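PDB 1Y6F: DNA alpha-glucosyltransferase from Enterobacteria phage T4, which is a glycosyltransferase of the GT-B clan, built around two parallel beta sheets with a ligand-holding cleft between them. Local coordinates for residues E15-T20 with F47-S52; G293-K298 with E309-E314; I80-S85 with R111-Q116. One frame throughout, in Å; residues are numbered along the deposited sequence.

Contact 1 of 3, residues E15-T20 with F47-S52. With UPG (uridine-5'-diphosphate-glucose), chain E.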
loop_
_atom_site.group_PDB
_atom_site.type_symbol
_atom_site.label_atom_id
_atom_site.label_comp_id
_atom_site.label_asym_id
_atom_site.label_seq_id
_atom_site.Cartn_x
_atom_site.Cartn_y
_atom_site.Cartn_z
ATOM N N GLU C 15 9.122 -5.215 5.919
ATOM C CA GLU C 15 7.890 -5.987 6.082
ATOM C C GLU C 15 7.229 -6.569 4.834
ATOM O O GLU C 15 6.470 -7.534 4.921
ATOM C CB GLU C 15 6.847 -5.176 6.877
ATOM C CG GLU C 15 6.986 -3.660 6.807
ATOM C CD GLU C 15 6.729 -3.084 5.423
ATOM O OE1 GLU C 15 5.559 -3.022 4.991
ATOM O OE2 GLU C 15 7.710 -2.689 4.766
ATOM N N GLY C 16 7.493 -5.985 3.676
ATOM C CA GLY C 16 6.903 -6.512 2.463
ATOM C C GLY C 16 5.507 -6.030 2.109
ATOM O O GLY C 16 4.811 -6.677 1.327
ATOM N N CYS C 17 5.082 -4.907 2.673
ATOM C CA CYS C 17 3.766 -4.369 2.345
ATOM C C CYS C 17 3.880 -2.921 1.864
ATOM O O CYS C 17 4.813 -2.569 1.136
ATOM C CB CYS C 17 2.828 -4.460 3.555
ATOM S SG CYS C 17 2.550 -6.150 4.173
ATOM N N GLY C 18 2.937 -2.081 2.277
ATOM C CA GLY C 18 2.941 -0.680 1.860
ATOM C C GLY C 18 4.212 0.132 2.029
ATOM O O GLY C 18 4.648 0.819 1.107
ATOM N N VAL C 19 4.800 0.075 3.215
ATOM C CA VAL C 19 6.017 0.813 3.490
ATOM C C VAL C 19 7.170 0.335 2.611
ATOM O O VAL C 19 7.938 1.147 2.091
ATOM C CB VAL C 19 6.407 0.665 4.952
ATOM C CG1 VAL C 19 7.770 1.293 5.187
ATOM C CG2 VAL C 19 5.340 1.322 5.835
ATOM N N THR C 20 7.297 -0.978 2.444
ATOM C CA THR C 20 8.363 -1.521 1.609
ATOM C C THR C 20 8.127 -1.089 0.163
ATOM O O THR C 20 9.054 -0.715 -0.541
ATOM C CB THR C 20 8.410 -3.075 1.669
ATOM O OG1 THR C 20 8.887 -3.496 2.954
ATOM C CG2 THR C 20 9.340 -3.620 0.602
ATOM N N PHE C 47 10.075 -10.751 8.914
ATOM C CA PHE C 47 8.692 -10.809 8.456
ATOM C C PHE C 47 8.441 -11.867 7.383
ATOM O O PHE C 47 9.309 -12.178 6.562
ATOM C CB PHE C 47 8.244 -9.442 7.927
ATOM C CG PHE C 47 8.333 -8.347 8.944
ATOM C CD1 PHE C 47 9.561 -7.784 9.269
ATOM C CD2 PHE C 47 7.191 -7.910 9.616
ATOM C CE1 PHE C 47 9.656 -6.803 10.251
ATOM C CE2 PHE C 47 7.269 -6.926 10.604
ATOM C CZ PHE C 47 8.503 -6.371 10.926
ATOM N N THR C 48 7.227 -12.398 7.408
ATOM C CA THR C 48 6.775 -13.419 6.482
ATOM C C THR C 48 6.882 -12.940 5.039
ATOM O O THR C 48 7.573 -13.540 4.208
ATOM C CB THR C 48 5.290 -13.745 6.744
ATOM O OG1 THR C 48 5.007 -13.581 8.141
ATOM C CG2 THR C 48 4.966 -15.173 6.327
ATOM N N ARG C 49 6.188 -11.838 4.766
ATOM C CA ARG C 49 6.104 -11.239 3.438
ATOM C C ARG C 49 7.333 -10.451 2.999
ATOM O O ARG C 49 7.219 -9.486 2.250
ATOM C CB ARG C 49 4.858 -10.353 3.401
ATOM C CG ARG C 49 3.912 -10.679 4.550
ATOM C CD ARG C 49 2.591 -9.953 4.478
ATOM N NE ARG C 49 1.736 -10.478 3.422
ATOM C CZ ARG C 49 0.409 -10.495 3.485
ATOM N NH1 ARG C 49 -0.218 -10.018 4.554
ATOM N NH2 ARG C 49 -0.296 -10.987 2.480
ATOM N N THR C 50 8.505 -10.888 3.447
ATOM C CA THR C 50 9.771 -10.232 3.132
ATOM C C THR C 50 10.216 -10.309 1.675
ATOM O O THR C 50 11.054 -9.522 1.238
ATOM C CB THR C 50 10.908 -10.811 4.008
ATOM O OG1 THR C 50 12.169 -10.277 3.581
ATOM C CG2 THR C 50 10.937 -12.340 3.896
ATOM N N SER C 51 9.659 -11.243 0.915
ATOM C CA SER C 51 10.062 -11.397 -0.485
ATOM C C SER C 51 8.996 -10.978 -1.508
ATOM O O SER C 51 9.175 -11.143 -2.716
ATOM C CB SER C 51 10.463 -12.854 -0.735
ATOM O OG SER C 51 11.412 -13.290 0.224
ATOM N N SER C 52 7.888 -10.437 -1.023
ATOM C CA SER C 52 6.813 -10.000 -1.893
ATOM C C SER C 52 7.290 -9.089 -3.022
ATOM O O SER C 52 6.736 -9.110 -4.122
ATOM C CB SER C 52 5.763 -9.284 -1.061
ATOM O OG SER C 52 5.127 -10.194 -0.180
HETATM N N1 UPG E . 1.591 -7.158 -1.323
HETATM C C2 UPG E . 2.342 -8.211 -1.800
HETATM N N3 UPG E . 2.128 -9.405 -1.164
HETATM C C4 UPG E . 1.252 -9.647 -0.129
HETATM C C5 UPG E . 0.490 -8.513 0.286
HETATM C C6 UPG E . 0.679 -7.336 -0.314
HETATM O O2 UPG E . 3.133 -8.096 -2.722
HETATM O O4 UPG E . 1.221 -10.761 0.383
HETATM C C1C UPG E . 1.828 -5.834 -1.907
HETATM C C2C UPG E . 0.634 -5.175 -2.591
HETATM O O2C UPG E . 0.569 -5.583 -3.939
HETATM C C3C UPG E . 1.008 -3.701 -2.458
HETATM C C4C UPG E . 1.634 -3.653 -1.071
HETATM O O4C UPG E . 2.190 -4.974 -0.848
HETATM O O3C UPG E . 1.988 -3.356 -3.431
HETATM C C5C UPG E . 0.681 -3.316 0.052
HETATM O O5C UPG E . 0.446 -1.916 0.069
HETATM P PA UPG E . -0.994 -1.301 0.343
HETATM O O1A UPG E . -0.789 0.154 0.495
HETATM O O2A UPG E . -1.919 -1.799 -0.708
HETATM O O3A UPG E . -1.452 -1.964 1.761
HETATM P PB UPG E . -0.796 -1.851 3.251
HETATM O O1B UPG E . -1.905 -1.669 4.212
HETATM O O2B UPG E . 0.103 -3.011 3.404
HETATM O O3B UPG E . 0.057 -0.503 3.176
HETATM C "C1'" UPG E . 0.258 0.475 4.254
HETATM C "C2'" UPG E . -0.992 1.250 4.677
HETATM C "C3'" UPG E . -1.566 1.915 3.421
HETATM C "C4'" UPG E . -0.519 2.865 2.809
HETATM C "C5'" UPG E . 0.837 2.153 2.603
HETATM C "C6'" UPG E . 1.963 3.114 2.259
HETATM O "O2'" UPG E . -1.941 0.386 5.285
HETATM O "O3'" UPG E . -2.755 2.630 3.734
HETATM O "O4'" UPG E . -0.994 3.336 1.554
HETATM O "O5'" UPG E . 1.245 1.426 3.801
HETATM O "O6'" UPG E . 1.629 4.462 2.582
#
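The ligand pocket of this glycosyltransferase is lined on one side by two loops that meet where Glu15 and Gly16 press against Phe47 and Arg49. No hydrogen bond joins the two segments directly; they meet by van der Waals, CH-pi and C-H...O contacts, and both touch UPG. The CB of Glu15 lies over one face of the Phe47 ring, offset toward its rim, in a CH-pi contact of 4.1 Å to the ring centroid. Beside it the backbones come very near: Gly16 CA directs a C-H at Arg49 O over 3.0 Å, an approach that the missing side chain permits. Glu15 then bends at chi2 (66°), which folds its carboxylate back over the loop, where OE1 accepts the N-H of Cys17 from above the carboxylate plane at 3.0 Å. Gly16 N in turn donates to Thr20 OG1 (2.9 Å), pinning the loop to the first turn of helix 18-32, of which Cys17 is the N-cap. That helix start faces the diphosphate, as the N-terminal end of a helix often does in nucleotide-binding folds: Gly18 N donates to UPG O2B at 3.2 Å, and the helix end would probably favour the negative charge there. Arg49 reaches the base instead. Its CD passes Cys17 SG at 3.8 Å, and a bend at chi3 (72°) carries the guanidinium to the uracil, where NH2 gives O4 a 2.6 Å hydrogen bond and NE a weak second one. Its NH1 forms a salt bridge with Glu238, while Ser52 OG, beside the base, is hydrogen-bonded to Tyr278 O.

Contact 2 of 3, residues G293-K298 with E309-E314; sequences GYQLSK and EYTHLE. With UPG (uridine-5'-diphosphate-glucose), chain E.
A buried polar contact between strand 290-295 with the residues that follow it and the start of helix 310-317 is carried here by Gln295, whose amide lies against His312 and Thr311 just behind the UPG diphosphate. The amide sits over one face of the imidazole, with NE2 3.2 Å above the ring plane and over its centre, the two planes being inclined by 33°. With CG anti to the backbone N (chi1 -151°) and a bend at chi2, Gln295 crosses the Thr311 side chain at about a right angle, and NE2 donates to Thr311 OG1 at 2.6 Å. That hydroxyl in turn donates to UPG O2A at 2.7 Å, which makes Gln295 a second-shell residue orienting a first-shell one. Thr311 N adds a further hydrogen bond to O2A, so the same oxygen is gripped by backbone and side chain of one residue, and Tyr310 N makes a weak bond to O1A. These amides open the helix of the beta-alpha-beta unit formed with strands 290-295 and 321-325, and its N-terminal end would probably help offset the phosphate charge. One turn on, Glu314 takes both ribose hydroxyls, OE1 from O3C and OE2 from O2C, as an acidic residue does in many GT-B enzymes. Gln295 OE1 is anchored by Ser297 N at 3.1 Å. Ser297 OG lies 2.9 Å from Gln295 OE1 and 3.0 Å from Glu309 OE1, and its single proton could go to either. Glu309, the N-cap, holds a salt bridge to Lys212 through OE2, and the His312 ring also meets Phe324 edge-to-face.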
loop_
_atom_site.group_PDB
_atom_site.type_symbol
_atom_site.label_atom_id
_atom_site.label_comp_id
_atom_site.label_asym_id
_atom_site.label_seq_id
_atom_site.Cartn_x
_atom_site.Cartn_y
_atom_site.Cartn_z
ATOM N N GLY C 293 -10.890 -7.042 -10.231
ATOM C CA GLY C 293 -10.059 -7.018 -9.046
ATOM C C GLY C 293 -10.804 -6.234 -7.981
ATOM O O GLY C 293 -11.428 -5.223 -8.276
ATOM N N TYR C 294 -10.736 -6.697 -6.743
ATOM C CA TYR C 294 -11.441 -6.042 -5.656
ATOM C C TYR C 294 -10.494 -5.551 -4.589
ATOM O O TYR C 294 -9.551 -6.249 -4.227
ATOM C CB TYR C 294 -12.430 -7.013 -5.031
ATOM C CG TYR C 294 -13.526 -7.446 -5.966
ATOM C CD1 TYR C 294 -14.828 -6.989 -5.789
ATOM C CD2 TYR C 294 -13.271 -8.355 -6.999
ATOM C CE1 TYR C 294 -15.858 -7.434 -6.602
ATOM C CE2 TYR C 294 -14.299 -8.806 -7.821
ATOM C CZ TYR C 294 -15.593 -8.348 -7.608
ATOM O OH TYR C 294 -16.634 -8.863 -8.340
ATOM N N GLN C 295 -10.767 -4.352 -4.087
ATOM C CA GLN C 295 -9.953 -3.726 -3.051
ATOM C C GLN C 295 -10.951 -2.909 -2.261
ATOM O O GLN C 295 -11.190 -1.741 -2.561
ATOM C CB GLN C 295 -8.893 -2.828 -3.699
ATOM C CG GLN C 295 -7.609 -2.673 -2.886
ATOM C CD GLN C 295 -7.722 -1.616 -1.808
ATOM O OE1 GLN C 295 -8.813 -1.279 -1.369
ATOM N NE2 GLN C 295 -6.585 -1.095 -1.368
ATOM N N LEU C 296 -11.549 -3.536 -1.255
ATOM C CA LEU C 296 -12.572 -2.877 -0.459
ATOM C C LEU C 296 -12.141 -2.178 0.820
ATOM O O LEU C 296 -12.803 -2.305 1.848
ATOM C CB LEU C 296 -13.689 -3.874 -0.147
ATOM C CG LEU C 296 -14.729 -4.107 -1.252
ATOM C CD1 LEU C 296 -14.046 -4.289 -2.589
ATOM C CD2 LEU C 296 -15.554 -5.333 -0.921
ATOM N N SER C 297 -11.047 -1.426 0.763
ATOM C CA SER C 297 -10.594 -0.702 1.941
ATOM C C SER C 297 -11.694 0.287 2.289
ATOM O O SER C 297 -12.102 1.088 1.452
ATOM C CB SER C 297 -9.292 0.053 1.653
ATOM O OG SER C 297 -8.209 -0.843 1.466
ATOM N N LYS C 298 -12.180 0.227 3.519
ATOM C CA LYS C 298 -13.246 1.125 3.944
ATOM C C LYS C 298 -12.811 1.982 5.127
ATOM O O LYS C 298 -13.520 2.112 6.127
ATOM C CB LYS C 298 -14.498 0.313 4.294
ATOM C CG LYS C 298 -14.244 -0.823 5.272
ATOM C CD LYS C 298 -15.468 -1.722 5.411
ATOM C CE LYS C 298 -15.243 -2.818 6.446
ATOM N NZ LYS C 298 -16.436 -3.705 6.614
ATOM N N GLU C 309 -4.321 3.436 -1.990
ATOM C CA GLU C 309 -3.312 2.460 -1.568
ATOM C C GLU C 309 -2.674 1.763 -2.767
ATOM O O GLU C 309 -3.246 1.755 -3.854
ATOM C CB GLU C 309 -3.951 1.413 -0.657
ATOM C CG GLU C 309 -4.126 1.881 0.775
ATOM C CD GLU C 309 -5.195 1.105 1.527
ATOM O OE1 GLU C 309 -6.370 1.531 1.501
ATOM O OE2 GLU C 309 -4.865 0.067 2.135
ATOM N N TYR C 310 -1.494 1.175 -2.585
ATOM C CA TYR C 310 -0.852 0.490 -3.705
ATOM C C TYR C 310 -1.729 -0.586 -4.332
ATOM O O TYR C 310 -1.709 -0.762 -5.558
ATOM C CB TYR C 310 0.496 -0.111 -3.291
ATOM C CG TYR C 310 1.543 0.954 -3.141
ATOM C CD1 TYR C 310 1.991 1.360 -1.883
ATOM C CD2 TYR C 310 2.023 1.620 -4.260
ATOM C CE1 TYR C 310 2.888 2.413 -1.744
ATOM C CE2 TYR C 310 2.916 2.664 -4.141
ATOM C CZ TYR C 310 3.346 3.061 -2.888
ATOM O OH TYR C 310 4.237 4.101 -2.798
ATOM N N THR C 311 -2.490 -1.309 -3.507
ATOM C CA THR C 311 -3.376 -2.335 -4.043
ATOM C C THR C 311 -4.416 -1.677 -4.955
ATOM O O THR C 311 -4.845 -2.286 -5.931
ATOM C CB THR C 311 -4.081 -3.173 -2.928
ATOM O OG1 THR C 311 -4.342 -2.357 -1.786
ATOM C CG2 THR C 311 -3.210 -4.344 -2.515
ATOM N N HIS C 312 -4.803 -0.433 -4.652
ATOM C CA HIS C 312 -5.759 0.296 -5.494
ATOM C C HIS C 312 -5.085 0.532 -6.853
ATOM O O HIS C 312 -5.632 0.187 -7.899
ATOM C CB HIS C 312 -6.108 1.682 -4.911
ATOM C CG HIS C 312 -6.999 1.657 -3.704
ATOM N ND1 HIS C 312 -8.322 1.271 -3.757
ATOM C CD2 HIS C 312 -6.767 2.016 -2.419
ATOM C CE1 HIS C 312 -8.866 1.395 -2.559
ATOM N NE2 HIS C 312 -7.943 1.846 -1.729
ATOM N N LEU C 313 -3.889 1.118 -6.823
ATOM C CA LEU C 313 -3.160 1.443 -8.050
ATOM C C LEU C 313 -2.758 0.238 -8.897
ATOM O O LEU C 313 -2.725 0.324 -10.118
ATOM C CB LEU C 313 -1.909 2.271 -7.724
ATOM C CG LEU C 313 -2.122 3.454 -6.781
ATOM C CD1 LEU C 313 -0.813 4.214 -6.583
ATOM C CD2 LEU C 313 -3.199 4.371 -7.357
ATOM N N GLU C 314 -2.449 -0.885 -8.267
ATOM C CA GLU C 314 -2.054 -2.056 -9.044
ATOM C C GLU C 314 -3.207 -2.564 -9.916
ATOM O O GLU C 314 -2.990 -2.978 -11.069
ATOM C CB GLU C 314 -1.539 -3.148 -8.107
ATOM C CG GLU C 314 -0.111 -2.883 -7.614
ATOM C CD GLU C 314 0.199 -3.573 -6.297
ATOM O OE1 GLU C 314 1.378 -3.612 -5.902
ATOM O OE2 GLU C 314 -0.742 -4.064 -5.646
HETATM N N1 UPG E . 1.591 -7.158 -1.323
HETATM C C2 UPG E . 2.342 -8.211 -1.800
HETATM N N3 UPG E . 2.128 -9.405 -1.164
HETATM C C4 UPG E . 1.252 -9.647 -0.129
HETATM C C5 UPG E . 0.490 -8.513 0.286
HETATM C C6 UPG E . 0.679 -7.336 -0.314
HETATM O O2 UPG E . 3.133 -8.096 -2.722
HETATM O O4 UPG E . 1.221 -10.761 0.383
HETATM C C1C UPG E . 1.828 -5.834 -1.907
HETATM C C2C UPG E . 0.634 -5.175 -2.591
HETATM O O2C UPG E . 0.569 -5.583 -3.939
HETATM C C3C UPG E . 1.008 -3.701 -2.458
HETATM C C4C UPG E . 1.634 -3.653 -1.071
HETATM O O4C UPG E . 2.190 -4.974 -0.848
HETATM O O3C UPG E . 1.988 -3.356 -3.431
HETATM C C5C UPG E . 0.681 -3.316 0.052
HETATM O O5C UPG E . 0.446 -1.916 0.069
HETATM P PA UPG E . -0.994 -1.301 0.343
HETATM O O1A UPG E . -0.789 0.154 0.495
HETATM O O2A UPG E . -1.919 -1.799 -0.708
HETATM O O3A UPG E . -1.452 -1.964 1.761
HETATM P PB UPG E . -0.796 -1.851 3.251
HETATM O O1B UPG E . -1.905 -1.669 4.212
HETATM O O2B UPG E . 0.103 -3.011 3.404
HETATM O O3B UPG E . 0.057 -0.503 3.176
HETATM C "C1'" UPG E . 0.258 0.475 4.254
HETATM C "C2'" UPG E . -0.992 1.250 4.677
HETATM C "C3'" UPG E . -1.566 1.915 3.421
HETATM C "C4'" UPG E . -0.519 2.865 2.809
HETATM C "C5'" UPG E . 0.837 2.153 2.603
HETATM C "C6'" UPG E . 1.963 3.114 2.259
HETATM O "O2'" UPG E . -1.941 0.386 5.285
HETATM O "O3'" UPG E . -2.755 2.630 3.734
HETATM O "O4'" UPG E . -0.994 3.336 1.554
HETATM O "O5'" UPG E . 1.245 1.426 3.801
HETATM O "O6'" UPG E . 1.629 4.462 2.582
#

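Contact 3 of 3, residues I80-S85 with R111-Q116; sequences ILIINS and RVVVYQ
Ile80, Ile82 and Val113 interlock on one face of two neighbouring parallel strands, with the valine fitting the dip between the isoleucines. Its CG2 rests against Ile80 CG2 at 3.9 Å, while its CB meets Ile82 CG1 at 3.8 Å; in both pairs the side chains lie alongside each other. Ile82 divides its two branches between partners. CG1, anti to its carbonyl carbon (chi1 -67°), serves the valine, and the CG2 methyl reaches instead to Tyr115, 3.9 Å from CD2, so that the ring extends the row of side chains on this face. Beyond Ile82 the tyrosine is packed among Phe22, Phe141 and Phe177.

The reverse face repeats the pattern in looser form. Ile83 settles between two valines, its CD1 touching Val112 CG1 at 4.4 Å and its CB facing Val114 CG2 at 4.3 Å, with helix 130-136 lying against both valines. Between the faces runs the ladder of backbone hydrogen bonds: Leu81 N to Arg111 O, Val113 N to Leu81 O (2.6 Å), Ile83 N to Val113 O and Tyr115 N to Ile83 O. The strands run 21° from parallel, and a one-for-one pairing of 80-83 with 111-114 sets side chains of like face abreast. Helix 93-102 links the two strands, completing a beta-alpha-beta unit within the Rossmann-like parallel sheet that forms one half of a GT-B fold.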
loop_
_atom_site.group_PDB
_atom_site.type_symbol
_atom_site.label_atom_id
_atom_site.label_comp_id
_atom_site.label_asym_id
_atom_site.label_seq_id
_atom_site.Cartn_x
_atom_site.Cartn_y
_atom_site.Cartn_z
ATOM N N ILE C 80 20.208 13.547 2.186
ATOM C CA ILE C 80 18.834 13.422 2.660
ATOM C C ILE C 80 18.610 12.037 3.238
ATOM O O ILE C 80 18.834 11.026 2.571
ATOM C CB ILE C 80 17.850 13.616 1.505
ATOM C CG1 ILE C 80 18.039 15.000 0.890
ATOM C CG2 ILE C 80 16.446 13.428 1.990
ATOM C CD1 ILE C 80 17.213 15.219 -0.331
ATOM N N LEU C 81 18.177 11.995 4.489
ATOM C CA LEU C 81 17.906 10.738 5.173
ATOM C C LEU C 81 16.399 10.679 5.312
ATOM O O LEU C 81 15.777 11.561 5.921
ATOM C CB LEU C 81 18.533 10.733 6.562
ATOM C CG LEU C 81 18.803 9.384 7.221
ATOM C CD1 LEU C 81 18.306 9.429 8.657
ATOM C CD2 LEU C 81 18.151 8.265 6.432
ATOM N N ILE C 82 15.824 9.632 4.738
ATOM C CA ILE C 82 14.393 9.428 4.753
ATOM C C ILE C 82 14.043 8.194 5.574
ATOM O O ILE C 82 14.359 7.076 5.182
ATOM C CB ILE C 82 13.899 9.251 3.315
ATOM C CG1 ILE C 82 14.064 10.566 2.555
ATOM C CG2 ILE C 82 12.486 8.773 3.299
ATOM C CD1 ILE C 82 13.648 10.479 1.102
ATOM N N ILE C 83 13.398 8.396 6.719
ATOM C CA ILE C 83 13.005 7.286 7.581
ATOM C C ILE C 83 11.526 6.968 7.359
ATOM O O ILE C 83 10.664 7.814 7.605
ATOM C CB ILE C 83 13.248 7.653 9.045
ATOM C CG1 ILE C 83 14.704 8.087 9.221
ATOM C CG2 ILE C 83 12.921 6.487 9.948
ATOM C CD1 ILE C 83 15.081 8.441 10.662
ATOM N N ASN C 84 11.225 5.757 6.884
ATOM C CA ASN C 84 9.836 5.371 6.617
ATOM C C ASN C 84 9.166 4.507 7.683
ATOM O O ASN C 84 7.952 4.299 7.657
ATOM C CB ASN C 84 9.732 4.667 5.256
ATOM C CG ASN C 84 10.004 5.606 4.091
ATOM O OD1 ASN C 84 9.331 6.619 3.926
ATOM N ND2 ASN C 84 10.994 5.271 3.280
ATOM N N SER C 85 9.949 4.016 8.629
ATOM C CA SER C 85 9.409 3.169 9.677
ATOM C C SER C 85 10.389 3.192 10.833
ATOM O O SER C 85 11.585 3.405 10.617
ATOM C CB SER C 85 9.244 1.740 9.151
ATOM O OG SER C 85 10.496 1.161 8.800
ATOM N N ARG C 111 19.622 16.465 5.782
ATOM C CA ARG C 111 18.235 16.808 6.040
ATOM C C ARG C 111 17.402 15.556 6.287
ATOM O O ARG C 111 17.221 14.739 5.394
ATOM C CB ARG C 111 17.659 17.616 4.883
ATOM C CG ARG C 111 16.189 17.962 5.075
ATOM C CD ARG C 111 15.765 19.087 4.171
ATOM N NE ARG C 111 16.298 20.364 4.636
ATOM C CZ ARG C 111 16.207 21.497 3.953
ATOM N NH1 ARG C 111 15.601 21.512 2.771
ATOM N NH2 ARG C 111 16.728 22.612 4.447
ATOM N N VAL C 112 16.899 15.419 7.510
ATOM C CA VAL C 112 16.107 14.253 7.896
ATOM C C VAL C 112 14.638 14.364 7.550
ATOM O O VAL C 112 13.942 15.234 8.058
ATOM C CB VAL C 112 16.225 13.990 9.402
ATOM C CG1 VAL C 112 15.384 12.779 9.793
ATOM C CG2 VAL C 112 17.695 13.777 9.766
ATOM N N VAL C 113 14.174 13.458 6.696
ATOM C CA VAL C 113 12.791 13.439 6.261
ATOM C C VAL C 113 12.073 12.246 6.863
ATOM O O VAL C 113 12.570 11.123 6.801
ATOM C CB VAL C 113 12.703 13.339 4.733
ATOM C CG1 VAL C 113 11.248 13.233 4.290
ATOM C CG2 VAL C 113 13.369 14.541 4.104
ATOM N N VAL C 114 10.899 12.490 7.441
ATOM C CA VAL C 114 10.123 11.423 8.056
ATOM C C VAL C 114 8.721 11.255 7.494
ATOM O O VAL C 114 7.934 12.200 7.465
ATOM C CB VAL C 114 9.982 11.639 9.543
ATOM C CG1 VAL C 114 8.850 10.777 10.077
ATOM C CG2 VAL C 114 11.283 11.292 10.229
ATOM N N TYR C 115 8.412 10.036 7.062
ATOM C CA TYR C 115 7.105 9.722 6.513
ATOM C C TYR C 115 6.416 8.818 7.511
ATOM O O TYR C 115 7.020 7.869 8.022
ATOM C CB TYR C 115 7.226 8.971 5.179
ATOM C CG TYR C 115 7.555 9.822 3.975
ATOM C CD1 TYR C 115 6.555 10.270 3.123
ATOM C CD2 TYR C 115 8.870 10.136 3.662
ATOM C CE1 TYR C 115 6.856 10.999 1.986
ATOM C CE2 TYR C 115 9.182 10.869 2.521
ATOM C CZ TYR C 115 8.173 11.293 1.685
ATOM O OH TYR C 115 8.490 11.989 0.532
ATOM N N GLN C 116 5.161 9.129 7.810
ATOM C CA GLN C 116 4.369 8.317 8.717
ATOM C C GLN C 116 3.345 7.642 7.811
ATOM O O GLN C 116 2.452 8.299 7.286
ATOM C CB GLN C 116 3.677 9.190 9.773
ATOM C CG GLN C 116 2.707 8.419 10.650
ATOM C CD GLN C 116 3.282 7.084 11.137
ATOM O OE1 GLN C 116 4.233 7.042 11.931
ATOM N NE2 GLN C 116 2.707 5.983 10.649
HETATM O O HOH W 1 5.745 5.044 9.056
#

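In the fold
Along the chain contact 1 closes first, contact 3 follows, and contact 2 comes last. Contacts 1 and 3 belong to the half of the protein built on the sheet that includes strands 5-10, 36-42, 80-85 and 111-115, and their centres lie about 19 Å apart; Val19 at the start of helix 18-32 packs on Asn84 and Ser85. Contact 2 belongs to the other sheet, which holds strands 290-295 and 321-325. Its centre is about 17 Å from that of contact 1, and Gly18 and Tyr310 touch. Both contacts meet UPG, so the ligand bridges the two halves, while contact 3 lies within the first sheet, about 25 Å from contact 2 between centres and not touching it.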